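Local structure of putative alpha-galactosidase (Bacteroides fragilis, 4NZJ) at residues A[40-45]-A[76-81]; A[120-125]-A[362-367]; A[219-224]-A[232-237]. The protein probably hydrolyses terminal, non-reducing alpha-D-galactose residues from alpha-D-galactosides such as galactose oligosaccharides, galactomannans and galactolipids. All coordinates share one frame; numbering follows the deposited sequence.

Contact 1: residues A[40-45]-A[76-81]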
ATOM      1  N   PRO A  40      25.674  -7.883  -8.413  1.00 35.78           N
ATOM      2  CA  PRO A  40      25.606  -6.468  -8.021  1.00 35.46           C
ATOM      3  C   PRO A  40      24.941  -5.561  -9.060  1.00 36.08           C
ATOM      4  O   PRO A  40      24.927  -5.873 -10.255  1.00 36.27           O
ATOM      5  CB  PRO A  40      27.078  -6.083  -7.825  1.00 37.32           C
ATOM      6  CG  PRO A  40      27.830  -7.021  -8.691  1.00 38.77           C
ATOM      7  CD  PRO A  40      27.062  -8.310  -8.672  1.00 38.11           C
HETATM    8  N   MSE A  41      24.399  -4.446  -8.575  1.00 35.82           N
HETATM    9  CA  MSE A  41      23.622  -3.514  -9.394  0.80 35.06           C
HETATM   10  C   MSE A  41      24.186  -2.127  -9.238  1.00 35.37           C
HETATM   11  O   MSE A  41      24.660  -1.761  -8.166  1.00 36.95           O
HETATM   12  CB  MSE A  41      22.177  -3.591  -8.891  0.80 33.17           C
HETATM   13  CG  MSE A  41      21.155  -2.750  -9.659  0.80 31.14           C
HETATM   14 SE   MSE A  41      20.660  -3.578 -11.377  0.60 28.39          SE
HETATM   15  CE  MSE A  41      19.477  -5.004 -10.707  0.80 26.81           C
ATOM     16  N   GLN A  42      24.129  -1.345 -10.313  1.00 35.96           N
ATOM     17  CA  GLN A  42      24.543   0.056 -10.286  1.00 38.06           C
ATOM     18  C   GLN A  42      23.422   0.918 -10.853  1.00 35.50           C
ATOM     19  O   GLN A  42      22.814   0.567 -11.865  1.00 35.41           O
ATOM     20  CB  GLN A  42      25.822   0.255 -11.101  1.00 43.82           C
ATOM     21  CG  GLN A  42      26.182   1.712 -11.350  1.00 49.19           C
ATOM     22  CD  GLN A  42      27.552   1.877 -11.972  1.00 54.64           C
ATOM     23  OE1 GLN A  42      27.672   2.277 -13.129  1.00 59.31           O
ATOM     24  NE2 GLN A  42      28.594   1.564 -11.208  1.00 56.25           N
ATOM     25  N   TRP A  43      23.163   2.048 -10.203  1.00 31.13           N
ATOM     26  CA  TRP A  43      22.124   2.976 -10.640  1.00 30.11           C
ATOM     27  C   TRP A  43      22.709   4.321 -11.052  1.00 30.60           C
ATOM     28  O   TRP A  43      23.744   4.747 -10.534  1.00 31.81           O
ATOM     29  CB  TRP A  43      21.138   3.227  -9.509  1.00 28.43           C
ATOM     30  CG  TRP A  43      20.256   2.081  -9.148  1.00 27.05           C
ATOM     31  CD1 TRP A  43      19.002   1.834  -9.626  1.00 27.76           C
ATOM     32  CD2 TRP A  43      20.533   1.053  -8.192  1.00 27.26           C
ATOM     33  NE1 TRP A  43      18.483   0.708  -9.034  1.00 26.37           N
ATOM     34  CE2 TRP A  43      19.403   0.207  -8.151  1.00 26.97           C
ATOM     35  CE3 TRP A  43      21.626   0.759  -7.371  1.00 28.43           C
ATOM     36  CZ2 TRP A  43      19.335  -0.914  -7.317  1.00 27.27           C
ATOM     37  CZ3 TRP A  43      21.561  -0.359  -6.545  1.00 28.34           C
ATOM     38  CH2 TRP A  43      20.419  -1.180  -6.523  1.00 28.74           C
ATOM     39  N   SER A  44      22.033   4.991 -11.979  1.00 30.03           N
ATOM     40  CA  SER A  44      22.365   6.368 -12.339  1.00 31.60           C
ATOM     41  C   SER A  44      21.109   7.097 -12.804  1.00 30.85           C
ATOM     42  O   SER A  44      20.058   6.477 -13.005  1.00 29.00           O
ATOM     43  CB  SER A  44      23.448   6.406 -13.421  1.00 33.75           C
ATOM     44  OG  SER A  44      23.031   5.733 -14.596  1.00 35.34           O
ATOM     45  N   ALA A  45      21.212   8.414 -12.955  1.00 31.15           N
ATOM     46  CA  ALA A  45      20.065   9.218 -13.362  1.00 30.97           C
ATOM     47  C   ALA A  45      20.467  10.398 -14.228  1.00 32.31           C
ATOM     48  O   ALA A  45      21.579  10.923 -14.110  1.00 33.44           O
ATOM     49  CB  ALA A  45      19.295   9.703 -12.143  1.00 29.55           C
ATOM     50  N   LYS A  76      18.394   4.779 -14.664  1.00 29.95           N
ATOM     51  CA  LYS A  76      19.069   3.668 -15.312  1.00 31.31           C
ATOM     52  C   LYS A  76      19.617   2.718 -14.251  1.00 30.74           C
ATOM     53  O   LYS A  76      20.230   3.151 -13.280  1.00 32.29           O
ATOM     54  CB  LYS A  76      20.202   4.192 -16.193  1.00 34.52           C
ATOM     55  CG  LYS A  76      20.883   3.138 -17.043  1.00 38.08           C
ATOM     56  CD  LYS A  76      21.943   3.779 -17.923  1.00 42.05           C
ATOM     57  CE  LYS A  76      22.615   2.758 -18.824  1.00 46.54           C
ATOM     58  NZ  LYS A  76      23.857   3.298 -19.446  1.00 51.29           N
ATOM     59  N   ALA A  77      19.361   1.427 -14.433  1.00 29.46           N
ATOM     60  CA  ALA A  77      19.924   0.387 -13.586  1.00 28.47           C
ATOM     61  C   ALA A  77      20.714  -0.538 -14.486  1.00 29.55           C
ATOM     62  O   ALA A  77      20.239  -0.885 -15.568  1.00 30.26           O
ATOM     63  CB  ALA A  77      18.819  -0.375 -12.879  1.00 27.37           C
ATOM     64  N   GLU A  78      21.913  -0.921 -14.043  1.00 30.45           N
ATOM     65  CA  GLU A  78      22.825  -1.758 -14.826  0.50 32.24           C
ATOM     66  C   GLU A  78      23.378  -2.903 -13.985  1.00 31.27           C
ATOM     67  O   GLU A  78      23.800  -2.687 -12.850  1.00 30.45           O
ATOM     68  CB  GLU A  78      24.022  -0.934 -15.316  0.50 35.06           C
ATOM     69  CG  GLU A  78      23.689   0.335 -16.079  0.50 37.29           C
ATOM     70  CD  GLU A  78      24.926   1.165 -16.379  0.50 40.38           C
ATOM     71  OE1 GLU A  78      25.539   1.702 -15.428  0.50 40.60           O
ATOM     72  OE2 GLU A  78      25.293   1.279 -17.568  0.50 43.78           O
ATOM     73  N   ASN A  79      23.393  -4.107 -14.547  1.00 32.07           N
ATOM     74  CA  ASN A  79      24.116  -5.231 -13.957  1.00 32.26           C
ATOM     75  C   ASN A  79      24.889  -5.972 -15.059  1.00 35.10           C
ATOM     76  O   ASN A  79      24.935  -5.511 -16.206  1.00 35.07           O
ATOM     77  CB  ASN A  79      23.180  -6.157 -13.156  1.00 31.07           C
ATOM     78  CG  ASN A  79      22.179  -6.904 -14.025  1.00 31.19           C
ATOM     79  OD1 ASN A  79      22.334  -7.005 -15.239  1.00 32.82           O
ATOM     80  ND2 ASN A  79      21.141  -7.445 -13.388  1.00 30.69           N
ATOM     81  N   ALA A  80      25.490  -7.107 -14.716  1.00 35.44           N
ATOM     82  CA  ALA A  80      26.285  -7.886 -15.671  1.00 38.38           C
ATOM     83  C   ALA A  80      25.501  -8.350 -16.910  1.00 38.36           C
ATOM     84  O   ALA A  80      26.099  -8.600 -17.958  1.00 39.02           O
ATOM     85  CB  ALA A  80      26.908  -9.086 -14.969  1.00 39.56           C
ATOM     86  N   LEU A  81      24.178  -8.460 -16.789  1.00 38.10           N
ATOM     87  CA  LEU A  81      23.339  -9.005 -17.858  1.00 39.34           C
ATOM     88  C   LEU A  81      22.626  -7.960 -18.721  1.00 40.69           C
ATOM     89  O   LEU A  81      22.076  -8.311 -19.764  1.00 44.08           O
ATOM     90  CB  LEU A  81      22.306  -9.974 -17.275  1.00 39.25           C
ATOM     91  CG  LEU A  81      22.877 -11.164 -16.496  1.00 41.20           C
ATOM     92  CD1 LEU A  81      21.749 -12.027 -15.954  1.00 41.42           C
ATOM     93  CD2 LEU A  81      23.817 -11.994 -17.358  1.00 44.31           C
TER
HETATM   94  O   HOH W   1      25.878  -8.108 -11.825  1.00 32.90           O
HETATM   95  O   HOH W   2      23.400   2.882 -13.996  1.00 38.68           O
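The Ala77 methyl meets both Trp43, its partner on the same face of the sheet, and Met41. Its CB lies 3.9 Å from CD1 of the Trp43 indole and, in the conformer described, 4.0 Å from SE of Met41, a selenomethionine. With CG opposite its backbone N (chi1 -177°) and bends at the next two torsions, the Met41 chain folds back. Its CG rides over one face of the Trp43 ring, toward the rim, while SE and CE run on toward Asn79 and cross that side chain. The indole NE1 hydrogen-bonds to Thr35 OG1 of strand 28-36, which ties down the pyrrole side of the ring, next to the CD1 that meets Ala77.

The other side of the sheet carries polar groups. Gln42 and Glu78 lie side by side and point the same way, amide and carboxylate planes turned 44° apart, and Ser44 OG rests 3.6 Å from Lys76 CB. The extended Lys76 chain reaches along its own strand, where NZ makes a salt bridge with OE2 of Glu78 at 3.1 Å from above the carboxylate plane, in the Glu78 conformer described.

The backbones are stitched by four bonds. Gln42 and Glu78 exchange two, the shorter from Glu78 N to Gln42 O at 2.8 Å, and Ser44 and Lys76 exchange the other two. Trp43 and Ala77 form the non-hydrogen-bonded pair between them; on its other side Trp43 bonds to Ser56. A water joins Pro40 O to Ala80 N, and an Asx turn at Asn79 leads the chain toward strand 82-92. This is an antiparallel pairing of strand 42-46 with strand 69-79 in the N-terminal Ig-like domain, its apolar side facing strand 28-36 of the second sheet as in a beta-sandwich.

Contact 2: residues A[120-125]-A[362-367]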
ATOM      1  N   LEU A 120      13.995  -3.817  13.049  1.00 19.81           N
ATOM      2  CA  LEU A 120      15.205  -3.853  12.223  1.00 20.63           C
ATOM      3  C   LEU A 120      15.320  -5.176  11.472  1.00 20.65           C
ATOM      4  O   LEU A 120      15.676  -5.195  10.291  1.00 20.26           O
ATOM      5  CB  LEU A 120      16.457  -3.605  13.066  1.00 22.73           C
ATOM      6  CG  LEU A 120      16.903  -2.149  13.231  1.00 27.02           C
ATOM      7  CD1 LEU A 120      15.747  -1.188  13.444  1.00 26.73           C
ATOM      8  CD2 LEU A 120      17.932  -2.027  14.343  1.00 28.35           C
ATOM      9  N   GLN A 121      15.000  -6.278  12.148  1.00 19.80           N
ATOM     10  CA  GLN A 121      14.970  -7.592  11.496  1.00 20.17           C
ATOM     11  C   GLN A 121      13.963  -7.619  10.353  1.00 20.29           C
ATOM     12  O   GLN A 121      14.204  -8.225   9.311  1.00 19.99           O
ATOM     13  CB  GLN A 121      14.599  -8.685  12.494  1.00 21.45           C
ATOM     14  CG  GLN A 121      15.707  -9.092  13.438  1.00 24.91           C
ATOM     15  CD  GLN A 121      15.289 -10.226  14.351  1.00 27.18           C
ATOM     16  OE1 GLN A 121      14.322 -10.941  14.075  1.00 27.57           O
ATOM     17  NE2 GLN A 121      16.020 -10.403  15.442  1.00 29.54           N
ATOM     18  N   THR A 122      12.822  -6.981  10.566  1.00 19.61           N
ATOM     19  CA  THR A 122      11.796  -6.904   9.545  1.00 18.98           C
ATOM     20  C   THR A 122      12.285  -6.116   8.325  1.00 19.11           C
ATOM     21  O   THR A 122      12.122  -6.574   7.193  1.00 18.34           O
ATOM     22  CB  THR A 122      10.502  -6.309  10.124  1.00 19.88           C
ATOM     23  OG1 THR A 122       9.981  -7.210  11.109  1.00 19.50           O
ATOM     24  CG2 THR A 122       9.469  -6.078   9.037  1.00 20.48           C
ATOM     25  N   ALA A 123      12.888  -4.951   8.556  1.00 18.79           N
ATOM     26  CA  ALA A 123      13.502  -4.167   7.477  1.00 18.60           C
ATOM     27  C   ALA A 123      14.547  -4.989   6.707  1.00 18.15           C
ATOM     28  O   ALA A 123      14.544  -5.011   5.474  1.00 18.74           O
ATOM     29  CB  ALA A 123      14.136  -2.899   8.033  1.00 18.41           C
ATOM     30  N   ASP A 124      15.430  -5.670   7.429  1.00 19.06           N
ATOM     31  CA  ASP A 124      16.470  -6.488   6.798  1.00 21.02           C
ATOM     32  C   ASP A 124      15.855  -7.568   5.901  1.00 20.55           C
ATOM     33  O   ASP A 124      16.340  -7.825   4.794  1.00 21.39           O
ATOM     34  CB  ASP A 124      17.337  -7.164   7.861  1.00 21.48           C
ATOM     35  CG  ASP A 124      18.233  -6.190   8.620  1.00 24.01           C
ATOM     36  OD1 ASP A 124      18.338  -5.009   8.236  1.00 24.31           O
ATOM     37  OD2 ASP A 124      18.856  -6.627   9.614  1.00 27.24           O
ATOM     38  N   ALA A 125      14.785  -8.194   6.383  1.00 19.57           N
ATOM     39  CA  ALA A 125      14.121  -9.260   5.634  1.00 19.21           C
ATOM     40  C   ALA A 125      13.455  -8.733   4.367  1.00 18.48           C
ATOM     41  O   ALA A 125      13.461  -9.403   3.338  1.00 20.00           O
ATOM     42  CB  ALA A 125      13.101  -9.970   6.509  1.00 20.37           C
ATOM     43  N   ASN A 362       1.465  -9.950   7.648  1.00 21.18           N
ATOM     44  CA  ASN A 362       2.156 -11.203   7.930  1.00 21.73           C
ATOM     45  C   ASN A 362       3.555 -10.925   8.474  1.00 22.50           C
ATOM     46  O   ASN A 362       4.057  -9.793   8.392  1.00 21.33           O
ATOM     47  CB  ASN A 362       2.234 -12.036   6.643  1.00 20.79           C
ATOM     48  CG  ASN A 362       2.426 -13.524   6.892  1.00 22.73           C
ATOM     49  OD1 ASN A 362       2.673 -13.977   8.013  1.00 24.29           O
ATOM     50  ND2 ASN A 362       2.321 -14.300   5.821  1.00 23.73           N
ATOM     51  N   ASP A 363       4.168 -11.949   9.056  1.00 22.55           N
ATOM     52  CA  ASP A 363       5.550 -11.870   9.510  1.00 23.18           C
ATOM     53  C   ASP A 363       6.437 -12.020   8.285  1.00 24.38           C
ATOM     54  O   ASP A 363       6.586 -13.119   7.752  1.00 26.90           O
ATOM     55  CB  ASP A 363       5.844 -12.974  10.528  1.00 24.23           C
ATOM     56  CG  ASP A 363       7.231 -12.856  11.164  1.00 25.19           C
ATOM     57  OD1 ASP A 363       8.071 -12.045  10.710  1.00 24.20           O
ATOM     58  OD2 ASP A 363       7.482 -13.579  12.149  1.00 26.61           O
ATOM     59  N   VAL A 364       7.039 -10.923   7.846  1.00 24.24           N
ATOM     60  CA  VAL A 364       7.781 -10.932   6.584  1.00 25.12           C
ATOM     61  C   VAL A 364       9.199 -11.506   6.698  1.00 25.35           C
ATOM     62  O   VAL A 364       9.919 -11.580   5.706  1.00 25.94           O
ATOM     63  CB  VAL A 364       7.797  -9.533   5.908  1.00 26.56           C
ATOM     64  CG1 VAL A 364       6.383  -9.092   5.558  1.00 28.03           C
ATOM     65  CG2 VAL A 364       8.480  -8.503   6.786  1.00 29.56           C
ATOM     66  N   ARG A 365       9.593 -11.937   7.897  1.00 23.33           N
ATOM     67  CA  ARG A 365      10.914 -12.524   8.107  1.00 25.20           C
ATOM     68  C   ARG A 365      11.008 -13.993   7.697  1.00 26.62           C
ATOM     69  O   ARG A 365      12.105 -14.475   7.415  1.00 28.80           O
ATOM     70  CB  ARG A 365      11.306 -12.435   9.579  1.00 26.66           C
ATOM     71  CG  ARG A 365      11.383 -11.026  10.146  1.00 25.78           C
ATOM     72  CD  ARG A 365      11.608 -11.071  11.646  1.00 27.03           C
ATOM     73  NE  ARG A 365      10.514 -11.766  12.321  1.00 26.72           N
ATOM     74  CZ  ARG A 365      10.538 -12.185  13.584  1.00 28.18           C
ATOM     75  NH1 ARG A 365      11.603 -11.998  14.354  1.00 29.36           N
ATOM     76  NH2 ARG A 365       9.479 -12.817  14.076  1.00 28.52           N
ATOM     77  N   ASN A 366       9.879 -14.706   7.690  1.00 26.19           N
ATOM     78  CA  ASN A 366       9.895 -16.158   7.508  0.60 28.62           C
ATOM     79  C   ASN A 366       8.749 -16.665   6.631  1.00 28.52           C
ATOM     80  O   ASN A 366       8.128 -17.694   6.918  1.00 32.55           O
ATOM     81  CB  ASN A 366       9.897 -16.848   8.880  0.60 30.97           C
ATOM     82  CG  ASN A 366       8.943 -16.193   9.860  0.60 31.58           C
ATOM     83  OD1 ASN A 366       7.757 -16.035   9.569  0.60 30.66           O
ATOM     84  ND2 ASN A 366       9.461 -15.787  11.025  0.60 32.66           N
HETATM   85  N   MSE A 367       8.489 -15.956   5.542  1.00 26.53           N
HETATM   86  CA  MSE A 367       7.434 -16.381   4.630  0.50 26.29           C
HETATM   87  C   MSE A 367       7.933 -17.453   3.710  1.00 25.75           C
HETATM   88  O   MSE A 367       9.142 -17.599   3.493  1.00 26.69           O
HETATM   89  CB  MSE A 367       6.909 -15.202   3.843  0.50 25.55           C
HETATM   90  CG  MSE A 367       6.286 -14.251   4.846  0.50 26.31           C
HETATM   91 SE   MSE A 367       5.261 -12.900   3.885  0.38 25.84          SE
HETATM   92  CE  MSE A 367       6.769 -11.915   3.087  0.50 24.45           C
TER
HETATM   93  O   HOH W   3       7.857  -9.196  10.234  1.00 19.91           O
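Arg365 reaches across to Gln121 and makes the single direct hydrogen bond between helix segment 120-125 and the turn at 362-367. Its chain bends at CG-CD (chi3 -60°), which brings CD to 3.9 Å from Gln121 CB and sets the guanidinium beside the amide. NH1 then donates to Gln121 OE1 at 2.9 Å, with the oxygen almost in the guanidinium plane and the two flat groups only 23° apart. Another edge of the guanidinium is gripped by Asp363: NE bonds OD1 on its syn lone pair, and NH2 forms a salt bridge with OD2 at 2.9 Å. Held on two edges, the group has little freedom to rotate. Asp363 OD1 also accepts from the backbone N of Arg365, an Asx turn that braces the type I turn from Asp363 to Asn366.

Val364, one residue before Arg365, meets Thr122 methyl to methyl, CG2 to CG2 at a tight 3.5 Å, with the side chains crossed at about a right angle. The Thr122 hydroxyl lies on another branch: OG1 bonds back to Leu118 O within the helix and accepts from a water that also serves Asp363 OD1 and Val364 N. Ala125 completes the surface, its CB packed 3.7 Å from both Val364 O and Arg365 CA.

Phe110 of helix 107-110 touches both Thr122 and Arg365. The turn follows strand 358-360, the last of the eight parallel strands, and the helix comes after strand 102-105, the first; these strands are neighbours, so the contact lies at the seam where the TIM barrel closes.

Contact 3: residues A[219-224]-A[232-237]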
ATOM      1  N   TYR A 219      -3.940   7.031  12.536  1.00 16.32           N
ATOM      2  CA  TYR A 219      -4.647   7.753  13.586  1.00 16.98           C
ATOM      3  C   TYR A 219      -6.009   7.110  13.826  1.00 17.02           C
ATOM      4  O   TYR A 219      -6.943   7.263  13.040  1.00 17.44           O
ATOM      5  CB  TYR A 219      -4.764   9.228  13.206  1.00 17.84           C
ATOM      6  CG  TYR A 219      -4.923  10.198  14.362  1.00 17.47           C
ATOM      7  CD1 TYR A 219      -4.131  10.095  15.508  1.00 18.47           C
ATOM      8  CD2 TYR A 219      -5.833  11.256  14.292  1.00 17.51           C
ATOM      9  CE1 TYR A 219      -4.260  10.993  16.552  1.00 19.08           C
ATOM     10  CE2 TYR A 219      -5.963  12.166  15.333  1.00 18.70           C
ATOM     11  CZ  TYR A 219      -5.172  12.030  16.462  1.00 18.57           C
ATOM     12  OH  TYR A 219      -5.290  12.933  17.500  1.00 19.71           O
ATOM     13  N   ASP A 220      -6.086   6.374  14.926  1.00 17.33           N
ATOM     14  CA  ASP A 220      -7.223   5.530  15.270  1.00 17.95           C
ATOM     15  C   ASP A 220      -8.281   6.342  16.015  1.00 18.77           C
ATOM     16  O   ASP A 220      -8.005   7.444  16.496  1.00 18.79           O
ATOM     17  CB  ASP A 220      -6.710   4.391  16.160  1.00 19.48           C
ATOM     18  CG  ASP A 220      -7.482   3.105  16.000  1.00 26.24           C
ATOM     19  OD1 ASP A 220      -8.639   3.121  15.528  1.00 24.12           O
ATOM     20  OD2 ASP A 220      -6.900   2.056  16.364  1.00 29.74           O
ATOM     21  N   TYR A 221      -9.486   5.788  16.117  1.00 18.70           N
ATOM     22  CA  TYR A 221     -10.617   6.524  16.672  1.00 19.78           C
ATOM     23  C   TYR A 221     -11.236   5.863  17.903  1.00 21.14           C
ATOM     24  O   TYR A 221     -12.366   6.184  18.274  1.00 22.15           O
ATOM     25  CB  TYR A 221     -11.683   6.781  15.587  1.00 19.64           C
ATOM     26  CG  TYR A 221     -12.542   7.973  15.922  1.00 19.44           C
ATOM     27  CD1 TYR A 221     -11.983   9.243  16.010  1.00 19.53           C
ATOM     28  CD2 TYR A 221     -13.902   7.833  16.192  1.00 20.40           C
ATOM     29  CE1 TYR A 221     -12.749  10.342  16.345  1.00 20.67           C
ATOM     30  CE2 TYR A 221     -14.672   8.926  16.529  1.00 21.39           C
ATOM     31  CZ  TYR A 221     -14.092  10.177  16.608  1.00 21.32           C
ATOM     32  OH  TYR A 221     -14.843  11.265  16.962  1.00 22.89           O
ATOM     33  N   CYS A 222     -10.507   4.965  18.567  1.00 21.28           N
ATOM     34  CA  CYS A 222     -11.010   4.374  19.811  0.50 21.99           C
ATOM     35  C   CYS A 222     -11.206   5.425  20.896  1.00 22.68           C
ATOM     36  O   CYS A 222     -10.443   6.392  20.986  1.00 22.11           O
ATOM     37  CB  CYS A 222     -10.079   3.280  20.333  0.50 22.72           C
ATOM     38  SG  CYS A 222     -10.205   1.736  19.408  0.50 24.01           S
ATOM     39  N   ASN A 223     -12.239   5.231  21.709  1.00 22.31           N
ATOM     40  CA  ASN A 223     -12.512   6.083  22.869  1.00 23.61           C
ATOM     41  C   ASN A 223     -12.892   7.521  22.544  1.00 24.17           C
ATOM     42  O   ASN A 223     -12.892   8.375  23.431  1.00 27.08           O
ATOM     43  CB  ASN A 223     -11.321   6.061  23.836  1.00 25.18           C
ATOM     44  CG  ASN A 223     -10.982   4.661  24.295  1.00 26.77           C
ATOM     45  OD1 ASN A 223     -11.853   3.936  24.769  1.00 27.49           O
ATOM     46  ND2 ASN A 223      -9.723   4.264  24.142  1.00 27.39           N
ATOM     47  N   ALA A 224     -13.233   7.781  21.284  1.00 23.00           N
ATOM     48  CA  ALA A 224     -13.675   9.103  20.851  1.00 24.09           C
ATOM     49  C   ALA A 224     -15.181   9.085  20.601  1.00 24.65           C
ATOM     50  O   ALA A 224     -15.757   8.021  20.373  1.00 24.17           O
ATOM     51  CB  ALA A 224     -12.933   9.518  19.597  1.00 23.25           C
HETATM   52  N   MSE A 232     -14.701  14.473  12.485  1.00 21.75           N
HETATM   53  CA  MSE A 232     -14.123  15.238  11.382  0.50 22.45           C
HETATM   54  C   MSE A 232     -13.201  16.305  11.917  1.00 21.73           C
HETATM   55  O   MSE A 232     -12.121  16.527  11.369  1.00 22.29           O
HETATM   56  CB  MSE A 232     -15.231  15.863  10.530  0.50 24.48           C
HETATM   57  CG  MSE A 232     -15.895  14.834   9.624  0.50 25.48           C
HETATM   58 SE   MSE A 232     -17.377  15.640   8.607  0.38 28.41          SE
HETATM   59  CE  MSE A 232     -16.374  17.194   7.931  0.50 28.25           C
ATOM     60  N   GLU A 233     -13.618  16.959  13.003  1.00 22.13           N
ATOM     61  CA  GLU A 233     -12.817  18.030  13.613  0.60 23.08           C
ATOM     62  C   GLU A 233     -11.529  17.498  14.238  1.00 22.26           C
ATOM     63  O   GLU A 233     -10.467  18.117  14.092  1.00 21.18           O
ATOM     64  CB  GLU A 233     -13.617  18.793  14.679  0.60 25.22           C
ATOM     65  CG  GLU A 233     -14.767  19.639  14.148  0.60 28.20           C
ATOM     66  CD  GLU A 233     -14.331  20.843  13.329  0.60 30.88           C
ATOM     67  OE1 GLU A 233     -13.117  21.138  13.263  0.60 29.03           O
ATOM     68  OE2 GLU A 233     -15.220  21.506  12.750  0.60 32.78           O
ATOM     69  N   ARG A 234     -11.614  16.360  14.922  1.00 20.60           N
ATOM     70  CA  ARG A 234     -10.429  15.750  15.540  1.00 20.28           C
ATOM     71  C   ARG A 234      -9.415  15.315  14.481  1.00 18.93           C
ATOM     72  O   ARG A 234      -8.205  15.494  14.650  1.00 19.52           O
ATOM     73  CB  ARG A 234     -10.819  14.572  16.435  1.00 20.00           C
ATOM     74  CG  ARG A 234     -11.618  14.988  17.659  1.00 21.31           C
ATOM     75  CD  ARG A 234     -11.703  13.878  18.694  1.00 21.78           C
ATOM     76  NE  ARG A 234     -12.529  14.297  19.822  1.00 23.27           N
ATOM     77  CZ  ARG A 234     -12.565  13.706  21.015  1.00 24.32           C
ATOM     78  NH1 ARG A 234     -11.819  12.643  21.286  1.00 22.87           N
ATOM     79  NH2 ARG A 234     -13.359  14.198  21.955  1.00 25.97           N
ATOM     80  N   TYR A 235      -9.908  14.765  13.378  1.00 18.14           N
ATOM     81  CA  TYR A 235      -9.031  14.396  12.271  1.00 17.92           C
ATOM     82  C   TYR A 235      -8.461  15.633  11.590  1.00 19.21           C
ATOM     83  O   TYR A 235      -7.286  15.661  11.249  1.00 19.32           O
ATOM     84  CB  TYR A 235      -9.738  13.465  11.280  1.00 17.82           C
ATOM     85  CG  TYR A 235      -9.728  12.039  11.767  1.00 17.35           C
ATOM     86  CD1 TYR A 235      -8.554  11.293  11.750  1.00 16.93           C
ATOM     87  CD2 TYR A 235     -10.872  11.448  12.296  1.00 17.74           C
ATOM     88  CE1 TYR A 235      -8.522   9.997  12.224  1.00 17.17           C
ATOM     89  CE2 TYR A 235     -10.851  10.147  12.769  1.00 18.06           C
ATOM     90  CZ  TYR A 235      -9.673   9.429  12.734  1.00 17.57           C
ATOM     91  OH  TYR A 235      -9.645   8.140  13.208  1.00 18.69           O
ATOM     92  N   ALA A 236      -9.277  16.670  11.424  1.00 18.14           N
ATOM     93  CA  ALA A 236      -8.783  17.917  10.829  1.00 19.03           C
ATOM     94  C   ALA A 236      -7.674  18.546  11.675  1.00 19.65           C
ATOM     95  O   ALA A 236      -6.687  19.040  11.137  1.00 21.29           O
ATOM     96  CB  ALA A 236      -9.918  18.901  10.621  1.00 19.53           C
ATOM     97  N   LYS A 237      -7.852  18.531  12.993  1.00 20.17           N
ATOM     98  CA  LYS A 237      -6.878  19.096  13.932  1.00 21.55           C
ATOM     99  C   LYS A 237      -5.514  18.417  13.804  1.00 20.28           C
ATOM    100  O   LYS A 237      -4.483  19.090  13.710  1.00 20.96           O
ATOM    101  CB  LYS A 237      -7.396  18.958  15.368  1.00 24.46           C
ATOM    102  CG  LYS A 237      -6.445  19.440  16.456  1.00 28.74           C
ATOM    103  CD  LYS A 237      -6.382  20.950  16.539  1.00 33.37           C
ATOM    104  CE  LYS A 237      -5.389  21.393  17.606  1.00 37.55           C
ATOM    105  NZ  LYS A 237      -5.726  20.864  18.958  1.00 37.96           N
TER
HETATM  106  O   HOH W   4      -7.248  14.792  17.268  1.00 20.32           O
HETATM  107  O   HOH W   5     -12.198  11.094  23.716  1.00 29.23           O
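Tyr219 and Tyr221 both turn CG away from the backbone N, with chi1 at -155° for Tyr219 and almost the same for Tyr221, while Tyr235 places CG opposite its carbonyl carbon. These rotations bring both rings to the same side of the Tyr235 plane, one near each of its CE1 and CE2 flanks. Tyr235 CE1 comes 3.6 Å from Tyr219 CD2, the ring planes 89° apart in an oblique arrangement. Across the ring, CE2 comes equally near Tyr221 CD1, but there the planes are only 29° apart and so far slid that the rings barely overlap. The far end of Tyr235 is pinned as well: OH donates to the backbone O of Tyr219 at 2.8 Å, and lies 3.4 Å from Tyr221 CB. A hydroxyl buried among aromatic rings thus has a carbonyl partner, and the bond limits how far the ring can swing.

Arg234 extends toward the turn at Tyr221 to Ala224, its NH1 3.7 Å from Ala224 CB. NE makes a salt bridge with Glu230, and NH1 also bonds Ala187 O and, through a water, Asn223 O. A second water links Tyr219 OH to Arg234 O. The Ala224 methyl sits over one face of the Tyr221 ring, toward its rim.

Cys222 in this turn is disulfide-bonded to Cys192, and Asp220 OD2 hydrogen-bonds to Tyr184 OH and to a glycerol that probably came from the crystallisation liquor. The tyrosine cluster packs helix 228-243 onto the end of strand 216-220 within a beta-alpha-beta unit; the next strand, 250-254, pairs with Tyr219 and touches Tyr235 through Val253, while strand 180-186 flanks Asp220 on the other side.

How the contacts relate
Along the chain contact 1 closes first, in the N-terminal Ig-like domain, whereas contacts 2 and 3 belong to the catalytic TIM barrel. Contact 2 joins segments whose closest ends are 237 residues apart, and the whole of contact 3 is nested inside the loop it closes. Contact 2 links the helix after the first barrel strand to the loop after the last, while contact 3 is local to one beta-alpha-beta unit. Their centres are about 31 Å apart. Contact 1 lies about 26 Å from contact 2 between centres and about 45 Å from contact 3, on the opposite side of the chain's centre from the latter. None of the three touches another; the nearest atoms of contacts 1 and 2 are about 14 Å apart.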